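Local coordinates for NifU like protein IscU (PDB 1SU0) that probably serves as a scaffold on which iron-sulfur clusters are assembled and then handed to other proteins, and binds zinc in this crystal form, at residues D28-V33 with S45-F50; H22-L27 with A59-G64. All blocks are in the same frame, centred on the assembly; numbering follows the deposited sequence.

Interaction 1 (D28-V33 with S45-F50); sequences DGVEAV and SLTVKF
V33 opens the edge strand 33-36 of the three-stranded antiparallel sheet of this NifU-like domain, and it pairs with L46 on the central strand 43-50. The two form a hydrogen-bonded antiparallel pair. V33 N donates to L46 O at 3.0 Å and L46 N to V33 O at 2.9 Å. The S45 CA also leans on the V33 oxygen through a CA-H...O contact. The V33 and L46 side chains lie on one face of the sheet, where helix 122-139 packs against V33 through E137 and A138.

Ahead of V33 the incoming loop already packs against 43-50. The A32 methyl drops between S45 and T47, with CB 3.2 Å from S45 OG and 3.5 Å from T47 CG2. Both polar groups look to the earlier part of the same loop: S45 OG lies at the amide end of Q26, and T47 OG1 accepts a hydrogen bond from L27 N. With that OG1 set between its own backbone N and carbonyl carbon (chi1 56°), T47 sends CG2 across to V30 O at 3.5 Å. V30 answers with CG1, anti to its backbone N (chi1 170°), which rests 3.7 Å from T47 CB and 3.4 Å from V48 O.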
ATOM      1  N   ASP A  28       9.692  13.720  -8.913  1.00 25.62           N
ATOM      2  CA  ASP A  28      10.750  14.145  -9.831  1.00 25.78           C
ATOM      3  C   ASP A  28      12.147  13.868  -9.281  1.00 25.82           C
ATOM      4  O   ASP A  28      12.393  14.048  -8.092  1.00 25.94           O
ATOM      5  CB  ASP A  28      10.614  15.640 -10.147  1.00 25.89           C
ATOM      6  CG  ASP A  28       9.598  15.914 -11.241  1.00 26.01           C
ATOM      7  OD1 ASP A  28       8.477  15.365 -11.154  1.00 26.13           O
ATOM      8  OD2 ASP A  28       9.837  16.655 -12.224  1.00 25.87           O
ATOM      9  N   GLY A  29      13.055  13.443 -10.160  1.00 25.87           N
ATOM     10  CA  GLY A  29      14.434  13.148  -9.796  1.00 25.88           C
ATOM     11  C   GLY A  29      14.609  11.993  -8.821  1.00 25.98           C
ATOM     12  O   GLY A  29      15.614  11.939  -8.113  1.00 25.97           O
ATOM     13  N   VAL A  30      13.643  11.073  -8.792  1.00 26.12           N
ATOM     14  CA  VAL A  30      13.619   9.971  -7.825  1.00 26.29           C
ATOM     15  C   VAL A  30      13.477   8.627  -8.536  1.00 26.44           C
ATOM     16  O   VAL A  30      12.432   8.344  -9.128  1.00 26.95           O
ATOM     17  CB  VAL A  30      12.441  10.127  -6.826  1.00 26.31           C
ATOM     18  CG1 VAL A  30      12.263   8.868  -5.977  1.00 26.11           C
ATOM     19  CG2 VAL A  30      12.653  11.344  -5.929  1.00 26.37           C
ATOM     20  N   GLU A  31      14.518   7.799  -8.457  1.00 26.50           N
ATOM     21  CA  GLU A  31      14.533   6.495  -9.115  1.00 26.46           C
ATOM     22  C   GLU A  31      13.399   5.652  -8.561  1.00 26.45           C
ATOM     23  O   GLU A  31      13.354   5.374  -7.371  1.00 26.53           O
ATOM     24  CB  GLU A  31      15.872   5.777  -8.894  1.00 26.73           C
ATOM     25  CG  GLU A  31      17.059   6.337  -9.688  1.00 26.73           C
ATOM     26  CD  GLU A  31      18.120   6.987  -8.800  1.00 27.47           C
ATOM     27  OE1 GLU A  31      17.745   7.754  -7.875  1.00 28.19           O
ATOM     28  OE2 GLU A  31      19.336   6.743  -9.020  1.00 27.33           O
ATOM     29  N   ALA A  32      12.479   5.263  -9.435  1.00 26.58           N
ATOM     30  CA  ALA A  32      11.258   4.577  -9.029  1.00 26.48           C
ATOM     31  C   ALA A  32      11.517   3.107  -8.763  1.00 26.64           C
ATOM     32  O   ALA A  32      12.526   2.561  -9.191  1.00 26.43           O
ATOM     33  CB  ALA A  32      10.192   4.729 -10.094  1.00 26.25           C
ATOM     34  N   VAL A  33      10.583   2.476  -8.057  1.00 27.05           N
ATOM     35  CA  VAL A  33      10.659   1.052  -7.762  1.00 27.12           C
ATOM     36  C   VAL A  33       9.471   0.364  -8.405  1.00 27.38           C
ATOM     37  O   VAL A  33       8.317   0.609  -8.015  1.00 27.58           O
ATOM     38  CB  VAL A  33      10.652   0.776  -6.260  1.00 27.09           C
ATOM     39  CG1 VAL A  33      10.696  -0.723  -6.004  1.00 27.02           C
ATOM     40  CG2 VAL A  33      11.833   1.487  -5.584  1.00 26.86           C
ATOM     41  N   SER A  45       4.885   1.591 -10.047  1.00 22.54           N
ATOM     42  CA  SER A  45       6.110   2.334 -10.043  1.00 22.87           C
ATOM     43  C   SER A  45       5.914   3.225  -8.849  1.00 23.49           C
ATOM     44  O   SER A  45       5.010   4.056  -8.838  1.00 24.00           O
ATOM     45  CB  SER A  45       6.232   3.135 -11.335  1.00 22.82           C
ATOM     46  OG  SER A  45       7.416   3.894 -11.392  1.00 21.96           O
ATOM     47  N   LEU A  46       6.745   3.012  -7.836  1.00 23.71           N
ATOM     48  CA  LEU A  46       6.635   3.682  -6.567  1.00 23.92           C
ATOM     49  C   LEU A  46       7.917   4.488  -6.352  1.00 24.03           C
ATOM     50  O   LEU A  46       8.943   3.929  -5.971  1.00 23.99           O
ATOM     51  CB  LEU A  46       6.463   2.619  -5.470  1.00 24.14           C
ATOM     52  CG  LEU A  46       5.916   2.977  -4.076  1.00 25.01           C
ATOM     53  CD1 LEU A  46       6.899   2.617  -2.996  1.00 24.75           C
ATOM     54  CD2 LEU A  46       5.495   4.439  -3.953  1.00 26.02           C
ATOM     55  N   THR A  47       7.861   5.786  -6.637  1.00 24.00           N
ATOM     56  CA  THR A  47       8.941   6.705  -6.276  1.00 23.87           C
ATOM     57  C   THR A  47       8.824   7.101  -4.807  1.00 24.24           C
ATOM     58  O   THR A  47       7.767   7.563  -4.378  1.00 24.44           O
ATOM     59  CB  THR A  47       8.889   7.984  -7.115  1.00 23.64           C
ATOM     60  OG1 THR A  47       7.602   8.596  -6.981  1.00 21.92           O
ATOM     61  CG2 THR A  47       9.051   7.686  -8.603  1.00 24.18           C
ATOM     62  N   VAL A  48       9.900   6.942  -4.040  1.00 24.35           N
ATOM     63  CA  VAL A  48       9.885   7.377  -2.641  1.00 24.62           C
ATOM     64  C   VAL A  48      11.039   8.326  -2.340  1.00 24.68           C
ATOM     65  O   VAL A  48      12.204   8.055  -2.664  1.00 24.38           O
ATOM     66  CB  VAL A  48       9.933   6.203  -1.654  1.00 24.61           C
ATOM     67  CG1 VAL A  48       9.866   6.706  -0.221  1.00 24.80           C
ATOM     68  CG2 VAL A  48       8.789   5.243  -1.918  1.00 24.93           C
ATOM     69  N   LYS A  49      10.685   9.436  -1.703  1.00 24.75           N
ATOM     70  CA  LYS A  49      11.640  10.435  -1.252  1.00 24.81           C
ATOM     71  C   LYS A  49      11.881  10.278   0.250  1.00 24.73           C
ATOM     72  O   LYS A  49      10.939  10.106   1.020  1.00 24.68           O
ATOM     73  CB  LYS A  49      11.083  11.827  -1.555  1.00 24.84           C
ATOM     74  CG  LYS A  49      12.020  12.981  -1.265  1.00 24.76           C
ATOM     75  CD  LYS A  49      11.391  14.293  -1.706  1.00 24.63           C
ATOM     76  CE  LYS A  49      12.230  15.477  -1.278  1.00 24.79           C
ATOM     77  NZ  LYS A  49      13.579  15.447  -1.905  1.00 24.87           N
ATOM     78  N   PHE A  50      13.149  10.304   0.642  1.00 24.75           N
ATOM     79  CA  PHE A  50      13.553  10.387   2.044  1.00 24.99           C
ATOM     80  C   PHE A  50      14.403  11.648   2.211  1.00 24.98           C
ATOM     81  O   PHE A  50      15.317  11.882   1.416  1.00 25.01           O
ATOM     82  CB  PHE A  50      14.372   9.156   2.455  1.00 24.99           C
ATOM     83  CG  PHE A  50      13.799   7.857   1.968  1.00 25.72           C
ATOM     84  CD1 PHE A  50      14.055   7.415   0.669  1.00 25.60           C
ATOM     85  CD2 PHE A  50      12.991   7.075   2.799  1.00 26.03           C
ATOM     86  CE1 PHE A  50      13.525   6.220   0.211  1.00 25.64           C
ATOM     87  CE2 PHE A  50      12.450   5.872   2.339  1.00 25.64           C
ATOM     88  CZ  PHE A  50      12.717   5.444   1.049  1.00 25.68           C
TER

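Interaction 2 (H22-L27 with A59-G64)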
ATOM      1  N   HIS A  22      -4.659   8.300  -4.037  1.00 22.91           N
ATOM      2  CA  HIS A  22      -3.904   9.281  -3.289  1.00 22.98           C
ATOM      3  C   HIS A  22      -2.438   9.138  -3.624  1.00 23.49           C
ATOM      4  O   HIS A  22      -1.965   8.039  -3.935  1.00 23.50           O
ATOM      5  CB  HIS A  22      -4.068   8.994  -1.803  1.00 23.06           C
ATOM      6  CG  HIS A  22      -5.438   9.264  -1.293  1.00 23.14           C
ATOM      7  ND1 HIS A  22      -6.479   9.613  -2.122  1.00 22.91           N
ATOM      8  CD2 HIS A  22      -5.934   9.275  -0.035  1.00 24.42           C
ATOM      9  CE1 HIS A  22      -7.563   9.821  -1.396  1.00 24.58           C
ATOM     10  NE2 HIS A  22      -7.260   9.616  -0.126  1.00 25.62           N
ATOM     11  N   HIS A  23      -1.699  10.234  -3.533  1.00 23.87           N
ATOM     12  CA  HIS A  23      -0.275  10.198  -3.824  1.00 24.56           C
ATOM     13  C   HIS A  23      -0.022   9.441  -5.143  1.00 24.69           C
ATOM     14  O   HIS A  23       0.770   8.493  -5.181  1.00 24.06           O
ATOM     15  CB  HIS A  23       0.483   9.546  -2.657  1.00 24.93           C
ATOM     16  CG  HIS A  23       0.332  10.276  -1.359  1.00 26.30           C
ATOM     17  ND1 HIS A  23       1.402  10.558  -0.539  1.00 28.15           N
ATOM     18  CD2 HIS A  23      -0.760  10.796  -0.745  1.00 27.56           C
ATOM     19  CE1 HIS A  23       0.976  11.215   0.527  1.00 28.82           C
ATOM     20  NE2 HIS A  23      -0.332  11.371   0.425  1.00 28.43           N
ATOM     21  N   HIS A  24      -0.727   9.858  -6.201  1.00 24.90           N
ATOM     22  CA  HIS A  24      -0.654   9.212  -7.506  1.00 25.40           C
ATOM     23  C   HIS A  24       0.281  10.014  -8.388  1.00 25.77           C
ATOM     24  O   HIS A  24       0.473  11.204  -8.169  1.00 25.93           O
ATOM     25  CB  HIS A  24      -2.042   9.147  -8.156  1.00 25.69           C
ATOM     26  CG  HIS A  24      -2.140   8.196  -9.315  1.00 26.60           C
ATOM     27  ND1 HIS A  24      -1.725   6.879  -9.245  1.00 27.59           N
ATOM     28  CD2 HIS A  24      -2.612   8.374 -10.574  1.00 27.36           C
ATOM     29  CE1 HIS A  24      -1.943   6.289 -10.410  1.00 28.34           C
ATOM     30  NE2 HIS A  24      -2.470   7.177 -11.235  1.00 27.98           N
ATOM     31  N   GLY A  25       0.820   9.370  -9.417  1.00 26.01           N
ATOM     32  CA  GLY A  25       1.863   9.953 -10.229  1.00 25.99           C
ATOM     33  C   GLY A  25       3.227   9.541  -9.708  1.00 26.08           C
ATOM     34  O   GLY A  25       3.362   8.562  -8.958  1.00 26.18           O
ATOM     35  N   GLN A  26       4.234  10.306 -10.119  1.00 26.01           N
ATOM     36  CA  GLN A  26       5.637  10.018  -9.837  1.00 25.76           C
ATOM     37  C   GLN A  26       6.329  11.284  -9.359  1.00 25.72           C
ATOM     38  O   GLN A  26       6.032  12.381  -9.841  1.00 25.85           O
ATOM     39  CB  GLN A  26       6.349   9.499 -11.107  1.00 25.67           C
ATOM     40  CG  GLN A  26       5.641   8.332 -11.832  1.00 24.80           C
ATOM     41  CD  GLN A  26       5.916   6.972 -11.209  1.00 23.30           C
ATOM     42  OE1 GLN A  26       5.141   6.479 -10.371  1.00 21.60           O
ATOM     43  NE2 GLN A  26       7.012   6.352 -11.629  1.00 21.77           N
ATOM     44  N   LEU A  27       7.265  11.114  -8.429  1.00 25.56           N
ATOM     45  CA  LEU A  27       8.086  12.204  -7.921  1.00 25.48           C
ATOM     46  C   LEU A  27       9.270  12.460  -8.846  1.00 25.50           C
ATOM     47  O   LEU A  27       9.797  11.532  -9.466  1.00 25.25           O
ATOM     48  CB  LEU A  27       8.607  11.858  -6.526  1.00 25.63           C
ATOM     49  CG  LEU A  27       7.581  11.524  -5.438  1.00 25.33           C
ATOM     50  CD1 LEU A  27       8.301  11.235  -4.123  1.00 24.76           C
ATOM     51  CD2 LEU A  27       6.559  12.638  -5.263  1.00 24.98           C
ATOM     52  N   ALA A  59       4.857   8.582  -4.055  1.00 24.40           N
ATOM     53  CA  ALA A  59       3.967   8.625  -5.205  1.00 24.87           C
ATOM     54  C   ALA A  59       4.012   7.311  -5.975  1.00 25.16           C
ATOM     55  O   ALA A  59       5.049   6.632  -6.017  1.00 25.21           O
ATOM     56  CB  ALA A  59       4.348   9.776  -6.130  1.00 25.06           C
ATOM     57  N   PHE A  60       2.881   6.965  -6.586  1.00 25.23           N
ATOM     58  CA  PHE A  60       2.769   5.722  -7.334  1.00 25.42           C
ATOM     59  C   PHE A  60       1.865   5.795  -8.570  1.00 25.92           C
ATOM     60  O   PHE A  60       0.959   6.628  -8.691  1.00 25.59           O
ATOM     61  CB  PHE A  60       2.306   4.575  -6.438  1.00 25.40           C
ATOM     62  CG  PHE A  60       0.823   4.424  -6.393  1.00 25.17           C
ATOM     63  CD1 PHE A  60       0.175   3.544  -7.258  1.00 24.71           C
ATOM     64  CD2 PHE A  60       0.062   5.197  -5.504  1.00 24.60           C
ATOM     65  CE1 PHE A  60      -1.199   3.430  -7.249  1.00 23.80           C
ATOM     66  CE2 PHE A  60      -1.297   5.087  -5.478  1.00 22.84           C
ATOM     67  CZ  PHE A  60      -1.939   4.202  -6.352  1.00 24.46           C
ATOM     68  N   ALA A  61       2.136   4.865  -9.471  1.00 26.04           N
ATOM     69  CA  ALA A  61       1.427   4.763 -10.718  1.00 26.53           C
ATOM     70  C   ALA A  61       1.501   3.319 -11.187  1.00 27.08           C
ATOM     71  O   ALA A  61       2.447   2.601 -10.869  1.00 27.60           O
ATOM     72  CB  ALA A  61       2.044   5.688 -11.739  1.00 26.59           C
ATOM     73  N   GLY A  62       0.502   2.886 -11.937  1.00 27.59           N
ATOM     74  CA  GLY A  62       0.507   1.534 -12.456  1.00 28.02           C
ATOM     75  C   GLY A  62      -0.833   1.109 -13.015  1.00 28.50           C
ATOM     76  O   GLY A  62      -1.538   1.902 -13.638  1.00 28.76           O
ATOM     77  N   ASN A  63      -1.179  -0.154 -12.808  1.00 28.83           N
ATOM     78  CA  ASN A  63      -2.406  -0.702 -13.371  1.00 29.16           C
ATOM     79  C   ASN A  63      -2.781  -1.949 -12.622  1.00 28.97           C
ATOM     80  O   ASN A  63      -2.018  -2.912 -12.614  1.00 29.19           O
ATOM     81  CB  ASN A  63      -2.222  -1.042 -14.839  1.00 29.28           C
ATOM     82  CG  ASN A  63      -3.136  -2.176 -15.303  1.00 30.95           C
ATOM     83  OD1 ASN A  63      -4.300  -1.950 -15.672  1.00 32.24           O
ATOM     84  ND2 ASN A  63      -2.604  -3.401 -15.299  1.00 32.02           N
ATOM     85  N   GLY A  64      -3.951  -1.936 -11.999  1.00 28.30           N
ATOM     86  CA  GLY A  64      -4.440  -3.126 -11.338  1.00 27.66           C
ATOM     87  C   GLY A  64      -5.928  -3.167 -11.083  1.00 26.84           C
ATOM     88  O   GLY A  64      -6.658  -2.218 -11.368  1.00 25.34           O
TER
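H24 and F60 form the single backbone bridge by which the loop after helix 8-19 is pinned to strand 55-63, an outermost strand of the chain's antiparallel sheet. F60 is gripped from both ends of its backbone: its N-H goes to H23 O at 3.0 Å, and its O takes a weak bond from G25 N at 2.8 Å. The side chains add a T-shaped stack. H24 has CG anti to its backbone N (chi1 -165°), which swings the imidazole edge over one face of the F60 ring. Centroids are 5.1 Å apart and the planes stand at 70°, with ND1 toward the rim of the phenyl. At the phenyl's own edge, H22 O approaches CE2 at 3.4 Å. The ring also touches S72 of helix 66-79 and I44 and L46 of the central strand. Beyond the strand the chain leads to C65, a zinc ligand.

The residues before and after F60 each bring a methyl to the loop. A61 CB lies against the end of the Q26 side chain, whose chain is bent at chi2. A59 CB is 3.2 Å from G25 O, and L27 CD2 closes on the same methyl at 3.7 Å.

How the interactions relate
Residues 28-50 of interaction 1 fall between the two segments that interaction 2 brings together, and both contacts belong to one sheet, since strands 43-50 and 55-63 are neighbours in it. Interaction 1 is partly buried: the touching residues of 45-50 are all buried, and it joins an antiparallel strand pair to aliphatic packing. Interaction 2 is a surface contact, an irregular crossing of loop over strand that relies on an isolated bridge and a ring pair. The two are stitched together directly, with S45 N probably bonded to A61 O, and L46 CD2 packing on A59 O. One continuous loop passes from strand 55-63 to strand 43-50 and so serves both.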